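Local coordinates for rhamnosidase B (Bacillus sp., PDB 2OKX), which hydrolyses terminal alpha-L-rhamnose residues from rhamnosides as a family 78 glycoside hydrolase, probably with inversion of configuration at the anomeric carbon, at residues P192-F197 and V597-N602; A770-V775 and Y807-E812; R652-V657 and T719-A724. All blocks are in the same frame, centred on the assembly; numbering follows the deposited sequence.

Contact 1 of 3, residues P192-F197 and V597-N602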
ATOM      1  N   PRO A 192      -3.392   7.713 -22.740  1.00 27.58           N
ATOM      2  CA  PRO A 192      -3.485   6.253 -22.815  1.00 26.06           C
ATOM      3  C   PRO A 192      -2.686   5.474 -21.768  1.00 24.04           C
ATOM      4  O   PRO A 192      -1.523   5.777 -21.497  1.00 22.20           O
ATOM      5  CB  PRO A 192      -3.028   5.953 -24.243  1.00 26.64           C
ATOM      6  CG  PRO A 192      -2.067   7.068 -24.529  1.00 28.84           C
ATOM      7  CD  PRO A 192      -2.796   8.262 -23.971  1.00 26.95           C
ATOM      8  N   ARG A 193      -3.340   4.472 -21.185  1.00 22.79           N
ATOM      9  CA  ARG A 193      -2.736   3.592 -20.185  1.00 22.91           C
ATOM     10  C   ARG A 193      -1.342   3.205 -20.684  1.00 23.51           C
ATOM     11  O   ARG A 193      -1.199   2.749 -21.821  1.00 24.28           O
ATOM     12  CB  ARG A 193      -3.611   2.342 -20.042  1.00 23.75           C
ATOM     13  CG  ARG A 193      -3.158   1.348 -18.990  1.00 23.18           C
ATOM     14  CD  ARG A 193      -3.764  -0.023 -19.244  1.00 22.87           C
ATOM     15  NE  ARG A 193      -3.408  -0.967 -18.189  1.00 22.19           N
ATOM     16  CZ  ARG A 193      -4.127  -1.167 -17.088  1.00 21.23           C
ATOM     17  NH1 ARG A 193      -5.255  -0.494 -16.894  1.00 21.06           N
ATOM     18  NH2 ARG A 193      -3.705  -2.026 -16.171  1.00 18.53           N
ATOM     19  N   ASP A 194      -0.316   3.383 -19.854  1.00 22.82           N
ATOM     20  CA  ASP A 194       1.044   3.058 -20.282  1.00 22.85           C
ATOM     21  C   ASP A 194       1.614   1.711 -19.822  1.00 23.09           C
ATOM     22  O   ASP A 194       2.831   1.550 -19.701  1.00 22.39           O
ATOM     23  CB  ASP A 194       2.010   4.194 -19.903  1.00 23.36           C
ATOM     24  CG  ASP A 194       1.914   4.591 -18.440  1.00 25.89           C
ATOM     25  OD1 ASP A 194       2.751   5.402 -17.992  1.00 25.64           O
ATOM     26  OD2 ASP A 194       1.008   4.101 -17.738  1.00 25.60           O
ATOM     27  N   ILE A 195       0.730   0.749 -19.567  1.00 22.19           N
ATOM     28  CA  ILE A 195       1.129  -0.603 -19.174  1.00 21.82           C
ATOM     29  C   ILE A 195       0.023  -1.563 -19.587  1.00 22.94           C
ATOM     30  O   ILE A 195      -1.116  -1.152 -19.798  1.00 22.99           O
ATOM     31  CB  ILE A 195       1.320  -0.778 -17.639  1.00 20.76           C
ATOM     32  CG1 ILE A 195       0.090  -0.255 -16.893  1.00 20.62           C
ATOM     33  CG2 ILE A 195       2.599  -0.118 -17.181  1.00 19.73           C
ATOM     34  CD1 ILE A 195      -0.038  -0.796 -15.477  1.00 20.81           C
ATOM     35  N   PRO A 196       0.347  -2.856 -19.722  1.00 23.30           N
ATOM     36  CA  PRO A 196      -0.686  -3.822 -20.105  1.00 21.70           C
ATOM     37  C   PRO A 196      -1.669  -3.964 -18.949  1.00 20.71           C
ATOM     38  O   PRO A 196      -1.495  -3.330 -17.907  1.00 18.25           O
ATOM     39  CB  PRO A 196       0.114  -5.097 -20.363  1.00 23.61           C
ATOM     40  CG  PRO A 196       1.286  -4.956 -19.438  1.00 24.50           C
ATOM     41  CD  PRO A 196       1.665  -3.503 -19.609  1.00 22.03           C
ATOM     42  N   PHE A 197      -2.697  -4.788 -19.128  1.00 20.02           N
ATOM     43  CA  PHE A 197      -3.696  -4.984 -18.086  1.00 19.81           C
ATOM     44  C   PHE A 197      -3.221  -5.926 -16.985  1.00 20.42           C
ATOM     45  O   PHE A 197      -2.345  -6.762 -17.200  1.00 19.99           O
ATOM     46  CB  PHE A 197      -4.998  -5.507 -18.700  1.00 21.39           C
ATOM     47  CG  PHE A 197      -5.746  -4.473 -19.506  1.00 22.35           C
ATOM     48  CD1 PHE A 197      -6.215  -3.310 -18.904  1.00 22.46           C
ATOM     49  CD2 PHE A 197      -5.975  -4.660 -20.865  1.00 23.08           C
ATOM     50  CE1 PHE A 197      -6.903  -2.344 -19.641  1.00 23.68           C
ATOM     51  CE2 PHE A 197      -6.663  -3.701 -21.612  1.00 24.94           C
ATOM     52  CZ  PHE A 197      -7.128  -2.540 -20.995  1.00 23.34           C
ATOM     53  N   VAL A 597       8.194  -0.259 -14.692  1.00 19.89           N
ATOM     54  CA  VAL A 597       9.247   0.577 -14.141  1.00 19.16           C
ATOM     55  C   VAL A 597       9.214   1.972 -14.769  1.00 21.02           C
ATOM     56  O   VAL A 597       9.214   2.974 -14.054  1.00 19.99           O
ATOM     57  CB  VAL A 597      10.644  -0.046 -14.364  1.00 19.61           C
ATOM     58  CG1 VAL A 597      11.708   0.860 -13.780  1.00 18.30           C
ATOM     59  CG2 VAL A 597      10.707  -1.435 -13.719  1.00 19.21           C
ATOM     60  N   GLU A 598       9.174   2.045 -16.096  1.00 20.97           N
ATOM     61  CA  GLU A 598       9.143   3.353 -16.741  1.00 23.98           C
ATOM     62  C   GLU A 598       7.888   4.128 -16.350  1.00 23.25           C
ATOM     63  O   GLU A 598       7.948   5.337 -16.115  1.00 24.07           O
ATOM     64  CB  GLU A 598       9.216   3.234 -18.266  1.00 26.03           C
ATOM     65  CG  GLU A 598       9.246   4.610 -18.928  1.00 31.71           C
ATOM     66  CD  GLU A 598       9.499   4.574 -20.418  1.00 34.00           C
ATOM     67  OE1 GLU A 598       9.311   5.628 -21.058  1.00 36.82           O
ATOM     68  OE2 GLU A 598       9.888   3.511 -20.947  1.00 37.12           O
ATOM     69  N   ARG A 599       6.755   3.438 -16.278  1.00 22.83           N
ATOM     70  CA  ARG A 599       5.505   4.091 -15.893  1.00 22.57           C
ATOM     71  C   ARG A 599       5.677   4.776 -14.544  1.00 22.77           C
ATOM     72  O   ARG A 599       5.274   5.920 -14.366  1.00 24.67           O
ATOM     73  CB  ARG A 599       4.357   3.075 -15.808  1.00 22.39           C
ATOM     74  CG  ARG A 599       3.117   3.613 -15.093  1.00 22.17           C
ATOM     75  CD  ARG A 599       1.949   2.635 -15.112  1.00 20.62           C
ATOM     76  NE  ARG A 599       0.982   2.958 -14.062  1.00 22.93           N
ATOM     77  CZ  ARG A 599       0.227   4.052 -14.037  1.00 22.87           C
ATOM     78  NH1 ARG A 599       0.311   4.944 -15.019  1.00 21.24           N
ATOM     79  NH2 ARG A 599      -0.587   4.269 -13.009  1.00 20.21           N
ATOM     80  N   CYS A 600       6.288   4.076 -13.595  1.00 21.52           N
ATOM     81  CA  CYS A 600       6.499   4.638 -12.269  1.00 21.82           C
ATOM     82  C   CYS A 600       7.462   5.817 -12.285  1.00 22.07           C
ATOM     83  O   CYS A 600       7.206   6.839 -11.647  1.00 21.35           O
ATOM     84  CB  CYS A 600       7.012   3.558 -11.312  1.00 21.40           C
ATOM     85  SG  CYS A 600       5.757   2.305 -10.927  1.00 24.90           S
ATOM     86  N   LEU A 601       8.568   5.674 -13.010  1.00 21.85           N
ATOM     87  CA  LEU A 601       9.553   6.744 -13.092  1.00 22.33           C
ATOM     88  C   LEU A 601       8.942   8.000 -13.717  1.00 23.47           C
ATOM     89  O   LEU A 601       9.257   9.118 -13.310  1.00 24.34           O
ATOM     90  CB  LEU A 601      10.764   6.288 -13.912  1.00 23.68           C
ATOM     91  CG  LEU A 601      11.536   5.077 -13.377  1.00 23.51           C
ATOM     92  CD1 LEU A 601      12.679   4.746 -14.323  1.00 25.68           C
ATOM     93  CD2 LEU A 601      12.065   5.363 -11.983  1.00 23.51           C
ATOM     94  N   ASN A 602       8.066   7.810 -14.699  1.00 23.53           N
ATOM     95  CA  ASN A 602       7.416   8.928 -15.382  1.00 24.31           C
ATOM     96  C   ASN A 602       6.373   9.649 -14.527  1.00 25.04           C
ATOM     97  O   ASN A 602       6.073  10.817 -14.769  1.00 23.65           O
ATOM     98  CB  ASN A 602       6.755   8.447 -16.683  1.00 24.56           C
ATOM     99  CG  ASN A 602       7.762   8.169 -17.791  1.00 25.94           C
ATOM    100  OD1 ASN A 602       7.460   7.465 -18.755  1.00 26.58           O
ATOM    101  ND2 ASN A 602       8.957   8.733 -17.664  1.00 25.07           N
TER
HETATM  102  O   HOH W   1       3.310   7.057 -16.035  1.00 24.89           O
HETATM  103  O   HOH W   2       5.348   5.220 -19.040  1.00 26.60           O
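Asp194 and Arg599 form a salt bridge between a loop of the N-terminal beta domain, residues 192-197, and helix 595-603 of the six-hairpin glycosidase domain, some 400 residues further along the chain. In the charged part, Arg599 NH1 donates to Asp194 OD2 at 2.9 Å, reaching the syn lone pair with an N-H...O angle of 142°. The two flat groups are turned 79° apart, so a single nitrogen and a single oxygen make the bond. Arg599 directs NH2 elsewhere, to Asp563 and the carbonyl of Arg65, and Phe72 adds a cation-pi contact; together these partners hold the rotation of the guanidinium.

In the apolar part the arginine stem passes over Ile195 at a slant. With Arg599 CG anti to the backbone N (chi1 166°), the extended chain leads away from the helix to Ile195, whose CG2 lies 3.5 Å from Arg599 CD. Ile195 CD1 approaches the same methylene at 4.0 Å. Shortening Arg599 to an alanine is likely to leave the carboxylates of Asp194 and Asp563 without this charged partner and to open a gap beside Ile195.

Water makes the third kind of link, at the other carboxylate oxygen. One water donates to Asp194 OD1 and to the carbonyl O of Arg599, linking the loop carboxylate to the helix backbone. A second water lies between that oxygen and Asn602. The carboxylate thus divides its work, OD2 taking the guanidinium while Asp194 OD1 receives the first water at 2.6 Å.

Contact 2 of 3, residues A770-V775 and Y807-E812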
ATOM      1  N   ALA A 770      28.073   6.016   3.401  1.00 27.36           N
ATOM      2  CA  ALA A 770      29.306   6.719   3.065  1.00 29.78           C
ATOM      3  C   ALA A 770      30.161   5.828   2.162  1.00 30.11           C
ATOM      4  O   ALA A 770      30.801   6.301   1.220  1.00 30.59           O
ATOM      5  CB  ALA A 770      30.072   7.073   4.336  1.00 27.43           C
ATOM      6  N   TYR A 771      30.152   4.534   2.455  1.00 30.95           N
ATOM      7  CA  TYR A 771      30.914   3.562   1.684  1.00 32.10           C
ATOM      8  C   TYR A 771      30.373   3.428   0.260  1.00 32.49           C
ATOM      9  O   TYR A 771      31.135   3.465  -0.708  1.00 31.18           O
ATOM     10  CB  TYR A 771      30.860   2.201   2.379  1.00 32.92           C
ATOM     11  CG  TYR A 771      31.757   1.152   1.762  1.00 33.81           C
ATOM     12  CD1 TYR A 771      33.138   1.180   1.963  1.00 34.36           C
ATOM     13  CD2 TYR A 771      31.226   0.127   0.984  1.00 32.29           C
ATOM     14  CE1 TYR A 771      33.968   0.209   1.401  1.00 34.39           C
ATOM     15  CE2 TYR A 771      32.044  -0.846   0.419  1.00 34.00           C
ATOM     16  CZ  TYR A 771      33.413  -0.800   0.631  1.00 33.89           C
ATOM     17  OH  TYR A 771      34.220  -1.760   0.067  1.00 33.61           O
ATOM     18  N   LEU A 772      29.057   3.274   0.138  1.00 31.19           N
ATOM     19  CA  LEU A 772      28.412   3.123  -1.165  1.00 31.05           C
ATOM     20  C   LEU A 772      28.478   4.360  -2.043  1.00 31.60           C
ATOM     21  O   LEU A 772      28.545   4.255  -3.265  1.00 31.75           O
ATOM     22  CB  LEU A 772      26.939   2.742  -0.995  1.00 31.07           C
ATOM     23  CG  LEU A 772      26.594   1.313  -0.588  1.00 31.03           C
ATOM     24  CD1 LEU A 772      25.092   1.201  -0.368  1.00 33.01           C
ATOM     25  CD2 LEU A 772      27.045   0.353  -1.670  1.00 31.35           C
ATOM     26  N   CYS A 773      28.438   5.536  -1.426  1.00 31.74           N
ATOM     27  CA  CYS A 773      28.471   6.775  -2.186  1.00 33.87           C
ATOM     28  C   CYS A 773      29.875   7.184  -2.623  1.00 34.67           C
ATOM     29  O   CYS A 773      30.041   8.145  -3.368  1.00 34.31           O
ATOM     30  CB  CYS A 773      27.812   7.894  -1.375  1.00 35.15           C
ATOM     31  SG  CYS A 773      26.029   7.635  -1.142  1.00 36.29           S
ATOM     32  N   GLY A 774      30.878   6.444  -2.165  1.00 36.92           N
ATOM     33  CA  GLY A 774      32.249   6.745  -2.539  1.00 40.35           C
ATOM     34  C   GLY A 774      32.804   7.996  -1.886  1.00 42.98           C
ATOM     35  O   GLY A 774      33.738   8.612  -2.401  1.00 43.04           O
ATOM     36  N   VAL A 775      32.224   8.376  -0.753  1.00 44.63           N
ATOM     37  CA  VAL A 775      32.674   9.553  -0.024  1.00 45.84           C
ATOM     38  C   VAL A 775      33.826   9.151   0.884  1.00 47.64           C
ATOM     39  O   VAL A 775      34.744   9.934   1.127  1.00 47.54           O
ATOM     40  CB  VAL A 775      31.530  10.153   0.828  1.00 45.83           C
ATOM     41  CG1 VAL A 775      32.076  11.221   1.764  1.00 45.49           C
ATOM     42  CG2 VAL A 775      30.470  10.752  -0.083  1.00 43.99           C
ATOM     43  N   TYR A 807      23.196  -2.481   2.459  1.00 21.17           N
ATOM     44  CA  TYR A 807      24.296  -3.134   3.162  1.00 20.76           C
ATOM     45  C   TYR A 807      24.903  -4.234   2.285  1.00 20.93           C
ATOM     46  O   TYR A 807      26.127  -4.393   2.226  1.00 19.20           O
ATOM     47  CB  TYR A 807      23.785  -3.714   4.484  1.00 22.81           C
ATOM     48  CG  TYR A 807      24.805  -4.500   5.281  1.00 22.45           C
ATOM     49  CD1 TYR A 807      26.074  -3.980   5.548  1.00 24.58           C
ATOM     50  CD2 TYR A 807      24.489  -5.756   5.787  1.00 23.94           C
ATOM     51  CE1 TYR A 807      27.000  -4.700   6.302  1.00 24.66           C
ATOM     52  CE2 TYR A 807      25.403  -6.480   6.541  1.00 25.42           C
ATOM     53  CZ  TYR A 807      26.655  -5.946   6.794  1.00 25.47           C
ATOM     54  OH  TYR A 807      27.545  -6.669   7.545  1.00 26.50           O
ATOM     55  N   TYR A 808      24.047  -4.984   1.597  1.00 18.88           N
ATOM     56  CA  TYR A 808      24.523  -6.057   0.726  1.00 18.78           C
ATOM     57  C   TYR A 808      25.270  -5.484  -0.479  1.00 19.10           C
ATOM     58  O   TYR A 808      26.245  -6.072  -0.949  1.00 19.32           O
ATOM     59  CB  TYR A 808      23.356  -6.942   0.266  1.00 16.23           C
ATOM     60  CG  TYR A 808      22.634  -7.655   1.401  1.00 16.87           C
ATOM     61  CD1 TYR A 808      23.245  -7.841   2.643  1.00 18.35           C
ATOM     62  CD2 TYR A 808      21.340  -8.154   1.227  1.00 19.34           C
ATOM     63  CE1 TYR A 808      22.582  -8.506   3.691  1.00 17.94           C
ATOM     64  CE2 TYR A 808      20.672  -8.818   2.262  1.00 19.56           C
ATOM     65  CZ  TYR A 808      21.296  -8.989   3.488  1.00 18.98           C
ATOM     66  OH  TYR A 808      20.638  -9.647   4.506  1.00 17.84           O
ATOM     67  N   GLU A 809      24.817  -4.341  -0.984  1.00 20.41           N
ATOM     68  CA  GLU A 809      25.503  -3.722  -2.113  1.00 21.74           C
ATOM     69  C   GLU A 809      26.917  -3.364  -1.658  1.00 23.69           C
ATOM     70  O   GLU A 809      27.875  -3.461  -2.429  1.00 22.23           O
ATOM     71  CB  GLU A 809      24.762  -2.468  -2.587  1.00 22.53           C
ATOM     72  CG  GLU A 809      23.507  -2.754  -3.413  1.00 23.43           C
ATOM     73  CD  GLU A 809      22.873  -1.492  -3.986  1.00 23.77           C
ATOM     74  OE1 GLU A 809      22.311  -0.690  -3.208  1.00 22.41           O
ATOM     75  OE2 GLU A 809      22.940  -1.298  -5.217  1.00 26.24           O
ATOM     76  N   ALA A 810      27.040  -2.961  -0.394  1.00 22.07           N
ATOM     77  CA  ALA A 810      28.332  -2.612   0.178  1.00 23.36           C
ATOM     78  C   ALA A 810      29.197  -3.864   0.333  1.00 23.59           C
ATOM     79  O   ALA A 810      30.396  -3.833   0.039  1.00 24.10           O
ATOM     80  CB  ALA A 810      28.145  -1.930   1.539  1.00 23.93           C
ATOM     81  N   LEU A 811      28.597  -4.962   0.794  1.00 22.35           N
ATOM     82  CA  LEU A 811      29.348  -6.206   0.965  1.00 22.13           C
ATOM     83  C   LEU A 811      29.832  -6.730  -0.389  1.00 22.82           C
ATOM     84  O   LEU A 811      30.905  -7.320  -0.484  1.00 21.93           O
ATOM     85  CB  LEU A 811      28.495  -7.275   1.667  1.00 20.36           C
ATOM     86  CG  LEU A 811      28.125  -7.005   3.132  1.00 21.55           C
ATOM     87  CD1 LEU A 811      27.236  -8.124   3.652  1.00 20.45           C
ATOM     88  CD2 LEU A 811      29.390  -6.901   3.977  1.00 22.26           C
ATOM     89  N   GLU A 812      29.041  -6.508  -1.433  1.00 22.37           N
ATOM     90  CA  GLU A 812      29.416  -6.947  -2.773  1.00 23.97           C
ATOM     91  C   GLU A 812      30.633  -6.132  -3.217  1.00 25.07           C
ATOM     92  O   GLU A 812      31.608  -6.677  -3.729  1.00 23.98           O
ATOM     93  CB  GLU A 812      28.258  -6.727  -3.749  1.00 24.19           C
ATOM     94  CG  GLU A 812      28.620  -6.963  -5.212  1.00 23.28           C
ATOM     95  CD  GLU A 812      28.993  -8.411  -5.511  1.00 26.59           C
ATOM     96  OE1 GLU A 812      29.644  -8.645  -6.548  1.00 26.51           O
ATOM     97  OE2 GLU A 812      28.636  -9.315  -4.725  1.00 23.91           O
TER
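Leu772 packs its CD2 methyl against the backbone of helix 801-813, where Ala810 offers little more than a methyl group and lets the chains come close. The CA atoms of Leu772 and Ala810 are 5.9 Å apart, a short spacing for two helical segments. In this tight part, Leu772 CD2 sits 3.6 Å from Ala810 N and 3.7 Å from Glu809 CB, so one branch of the leucine bears on both residues. Tyr771 closes on the same alanine with one side of its ring: CD2 lies 3.7 Å from Ala810 CB, and CE2 is 3.4 Å from Ala810 O. The ring gets there because its CG is anti to the backbone N (chi1 -173°), which carries it across to the alanine.

The looser side begins at Glu809. Its CB belongs to the apolar contact, but the chain extends beyond CG and its carboxylate takes Arg581 as a salt-bridge partner. Leu772 and Glu809 are both partly exposed, whereas Tyr771 and Ala810 are buried. A Schellman motif with Gly774 at positive phi then turns the chain from the interface.

Helix 778-789 completes the packing: its Leu788 touches both Tyr771 and Ala810, while its Glu785 takes the tyrosine hydroxyl. Tyr807 and Leu811 meet Leu819 of helix 817-833, so helix 801-813 packs against both helix 778-789 and helix 817-833 in the alpha-helical barrel domain.

Contact 3 of 3, residues R652-V657 and T719-A724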
ATOM      1  N   ARG A 652      14.214  12.025 -22.405  1.00 32.24           N
ATOM      2  CA  ARG A 652      12.921  12.508 -21.933  1.00 31.76           C
ATOM      3  C   ARG A 652      12.926  12.840 -20.449  1.00 32.21           C
ATOM      4  O   ARG A 652      12.295  13.806 -20.023  1.00 33.30           O
ATOM      5  CB  ARG A 652      11.821  11.469 -22.183  1.00 32.76           C
ATOM      6  CG  ARG A 652      11.485  11.208 -23.642  1.00 36.85           C
ATOM      7  CD  ARG A 652      10.157  10.471 -23.751  1.00 38.76           C
ATOM      8  NE  ARG A 652      10.192   9.153 -23.119  1.00 41.81           N
ATOM      9  CZ  ARG A 652      10.629   8.048 -23.716  1.00 41.88           C
ATOM     10  NH1 ARG A 652      10.628   6.893 -23.065  1.00 40.73           N
ATOM     11  NH2 ARG A 652      11.055   8.095 -24.972  1.00 41.14           N
ATOM     12  N   ILE A 653      13.643  12.042 -19.662  1.00 30.47           N
ATOM     13  CA  ILE A 653      13.678  12.236 -18.217  1.00 30.45           C
ATOM     14  C   ILE A 653      14.767  13.173 -17.687  1.00 30.93           C
ATOM     15  O   ILE A 653      14.647  13.689 -16.576  1.00 30.04           O
ATOM     16  CB  ILE A 653      13.799  10.861 -17.486  1.00 28.96           C
ATOM     17  CG1 ILE A 653      13.125  10.936 -16.118  1.00 27.60           C
ATOM     18  CG2 ILE A 653      15.265  10.470 -17.319  1.00 29.48           C
ATOM     19  CD1 ILE A 653      11.621  11.043 -16.196  1.00 25.94           C
ATOM     20  N   TRP A 654      15.822  13.400 -18.467  1.00 31.26           N
ATOM     21  CA  TRP A 654      16.914  14.266 -18.012  1.00 32.21           C
ATOM     22  C   TRP A 654      16.466  15.607 -17.429  1.00 31.03           C
ATOM     23  O   TRP A 654      16.904  15.992 -16.344  1.00 31.74           O
ATOM     24  CB  TRP A 654      17.920  14.519 -19.143  1.00 32.08           C
ATOM     25  CG  TRP A 654      18.911  15.607 -18.811  1.00 33.40           C
ATOM     26  CD1 TRP A 654      19.127  16.759 -19.515  1.00 33.91           C
ATOM     27  CD2 TRP A 654      19.786  15.664 -17.673  1.00 32.29           C
ATOM     28  NE1 TRP A 654      20.078  17.529 -18.885  1.00 33.06           N
ATOM     29  CE2 TRP A 654      20.499  16.883 -17.754  1.00 33.16           C
ATOM     30  CE3 TRP A 654      20.035  14.806 -16.594  1.00 33.61           C
ATOM     31  CZ2 TRP A 654      21.446  17.266 -16.794  1.00 31.77           C
ATOM     32  CZ3 TRP A 654      20.977  15.187 -15.639  1.00 33.02           C
ATOM     33  CH2 TRP A 654      21.670  16.408 -15.748  1.00 33.54           C
ATOM     34  N   PRO A 655      15.600  16.344 -18.144  1.00 31.19           N
ATOM     35  CA  PRO A 655      15.134  17.640 -17.637  1.00 31.86           C
ATOM     36  C   PRO A 655      14.552  17.572 -16.223  1.00 31.60           C
ATOM     37  O   PRO A 655      14.864  18.412 -15.376  1.00 31.25           O
ATOM     38  CB  PRO A 655      14.099  18.060 -18.678  1.00 32.43           C
ATOM     39  CG  PRO A 655      14.671  17.497 -19.940  1.00 32.34           C
ATOM     40  CD  PRO A 655      15.098  16.108 -19.508  1.00 31.36           C
ATOM     41  N   ALA A 656      13.712  16.572 -15.967  1.00 30.53           N
ATOM     42  CA  ALA A 656      13.106  16.414 -14.648  1.00 30.17           C
ATOM     43  C   ALA A 656      14.175  16.120 -13.603  1.00 29.66           C
ATOM     44  O   ALA A 656      14.066  16.547 -12.451  1.00 30.79           O
ATOM     45  CB  ALA A 656      12.073  15.289 -14.672  1.00 30.57           C
ATOM     46  N   VAL A 657      15.208  15.386 -14.005  1.00 29.61           N
ATOM     47  CA  VAL A 657      16.299  15.041 -13.099  1.00 28.95           C
ATOM     48  C   VAL A 657      17.124  16.281 -12.766  1.00 30.33           C
ATOM     49  O   VAL A 657      17.447  16.536 -11.606  1.00 28.80           O
ATOM     50  CB  VAL A 657      17.227  13.972 -13.727  1.00 28.51           C
ATOM     51  CG1 VAL A 657      18.449  13.760 -12.849  1.00 26.59           C
ATOM     52  CG2 VAL A 657      16.464  12.662 -13.896  1.00 27.14           C
ATOM     53  N   THR A 719      25.746  15.397 -22.072  1.00 49.69           N
ATOM     54  CA  THR A 719      26.635  15.163 -20.939  1.00 50.99           C
ATOM     55  C   THR A 719      27.158  16.411 -20.223  1.00 51.61           C
ATOM     56  O   THR A 719      27.306  16.404 -18.999  1.00 51.78           O
ATOM     57  CB  THR A 719      27.838  14.292 -21.363  1.00 51.22           C
ATOM     58  OG1 THR A 719      28.647  14.001 -20.218  1.00 52.52           O
ATOM     59  CG2 THR A 719      28.680  15.014 -22.401  1.00 52.44           C
ATOM     60  N   GLU A 720      27.438  17.475 -20.971  1.00 52.15           N
ATOM     61  CA  GLU A 720      27.954  18.706 -20.372  1.00 52.30           C
ATOM     62  C   GLU A 720      26.999  19.353 -19.373  1.00 51.33           C
ATOM     63  O   GLU A 720      27.436  20.015 -18.429  1.00 50.81           O
ATOM     64  CB  GLU A 720      28.324  19.725 -21.456  1.00 54.14           C
ATOM     65  CG  GLU A 720      27.296  19.891 -22.562  1.00 57.75           C
ATOM     66  CD  GLU A 720      27.289  18.718 -23.525  1.00 60.21           C
ATOM     67  OE1 GLU A 720      28.364  18.394 -24.075  1.00 61.30           O
ATOM     68  OE2 GLU A 720      26.211  18.123 -23.734  1.00 62.66           O
ATOM     69  N   GLU A 721      25.699  19.162 -19.574  1.00 49.79           N
ATOM     70  CA  GLU A 721      24.707  19.737 -18.672  1.00 48.14           C
ATOM     71  C   GLU A 721      24.799  19.146 -17.266  1.00 47.06           C
ATOM     72  O   GLU A 721      24.039  19.527 -16.374  1.00 46.93           O
ATOM     73  CB  GLU A 721      23.295  19.524 -19.229  1.00 47.80           C
ATOM     74  CG  GLU A 721      22.964  20.397 -20.430  1.00 47.48           C
ATOM     75  CD  GLU A 721      21.522  20.249 -20.885  1.00 47.33           C
ATOM     76  OE1 GLU A 721      20.616  20.314 -20.027  1.00 48.77           O
ATOM     77  OE2 GLU A 721      21.292  20.078 -22.101  1.00 45.81           O
ATOM     78  N   ALA A 722      25.739  18.226 -17.064  1.00 45.62           N
ATOM     79  CA  ALA A 722      25.911  17.585 -15.764  1.00 44.41           C
ATOM     80  C   ALA A 722      27.260  17.873 -15.110  1.00 43.65           C
ATOM     81  O   ALA A 722      27.516  17.429 -13.990  1.00 42.63           O
ATOM     82  CB  ALA A 722      25.715  16.078 -15.901  1.00 44.26           C
ATOM     83  N   ASP A 723      28.124  18.615 -15.796  1.00 43.29           N
ATOM     84  CA  ASP A 723      29.439  18.929 -15.242  1.00 41.93           C
ATOM     85  C   ASP A 723      29.356  19.813 -14.006  1.00 40.08           C
ATOM     86  O   ASP A 723      30.153  19.670 -13.079  1.00 39.33           O
ATOM     87  CB  ASP A 723      30.328  19.591 -16.297  1.00 44.78           C
ATOM     88  CG  ASP A 723      30.750  18.623 -17.387  1.00 47.49           C
ATOM     89  OD1 ASP A 723      29.940  18.352 -18.297  1.00 48.44           O
ATOM     90  OD2 ASP A 723      31.892  18.121 -17.325  1.00 49.94           O
ATOM     91  N   ALA A 724      28.389  20.724 -13.993  1.00 38.49           N
ATOM     92  CA  ALA A 724      28.209  21.614 -12.853  1.00 37.40           C
ATOM     93  C   ALA A 724      27.856  20.788 -11.620  1.00 36.04           C
ATOM     94  O   ALA A 724      28.355  21.046 -10.521  1.00 35.23           O
ATOM     95  CB  ALA A 724      27.106  22.628 -13.145  1.00 37.99           C
TER
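Trp654 spans the distance between helix 647-665 and the 3-10 turn that leads into helix 723-739, meeting Glu721 and Ala722 with the outer part of its indole. The backbones stay well apart, 9.5 Å between the CA atoms of Trp654 and Glu721, and it is the length of the tryptophan that joins them. Its CB points toward the turn, and CG, anti to the backbone N (chi1 169°), sends the ring outward from the helix.

Along the five-membered ring, CD1 comes within 3.9 Å of Glu721 OE1, and the next atom, NE1, makes the polar link: it donates to Glu721 OE1 at 3.1 Å with a nearly straight N-H...O angle of 166°. The oxygen lies almost in the indole plane, yet the N-H arrives from above the plane of the carboxylate, the two planes being 65° apart. CE2, next along, meets Glu721 OE1 and CB more loosely, each at 4.1 Å. Further out, CZ2 is 3.8 Å from Glu721 CB and 3.5 Å from Glu721 O, which sits at the ring edge in the indole plane. At the tip, CH2 touches the methyl of Ala722, with CB 4.1 Å away. Glutamate and tryptophan therefore meet twice, by the carboxylate at NE1 and by CB and the backbone carbonyl beside the six-membered ring.

The ring also rests on Ser709 and Ala713 of helix 696-715, and Ala722 touches that same Ala713. Helix 696-715 thus borders both partners, while on another flank of helix 647-665 Ile653 packs on Trp633 and Cys637 of helix 627-644.

In the fold
Contact 1 joins the N-terminal beta domain to the helical glycosidase domain, whereas contacts 2 and 3 both lie within the latter. Contacts 1 and 3 are continuous: their centres are 23 Å apart, and a salt bridge from Glu598 OE1 to Arg652 NH1, 2.7 Å long, connects helix 595-603 to helix 647-665, with Asn602 packing on Ile653 nearby. Contact 2 stands separate, its nearest atoms about 14 Å from either of the others and its centre 25 Å from that of contact 3. Helix 696-715 is common to contacts 2 and 3, and its Leu700 and Phe701 reach the 770-775 segment. A glycerol about 3 Å from the Asp194 side chain in contact 1 probably comes from the crystallisation liquor and does not by itself mark the active site.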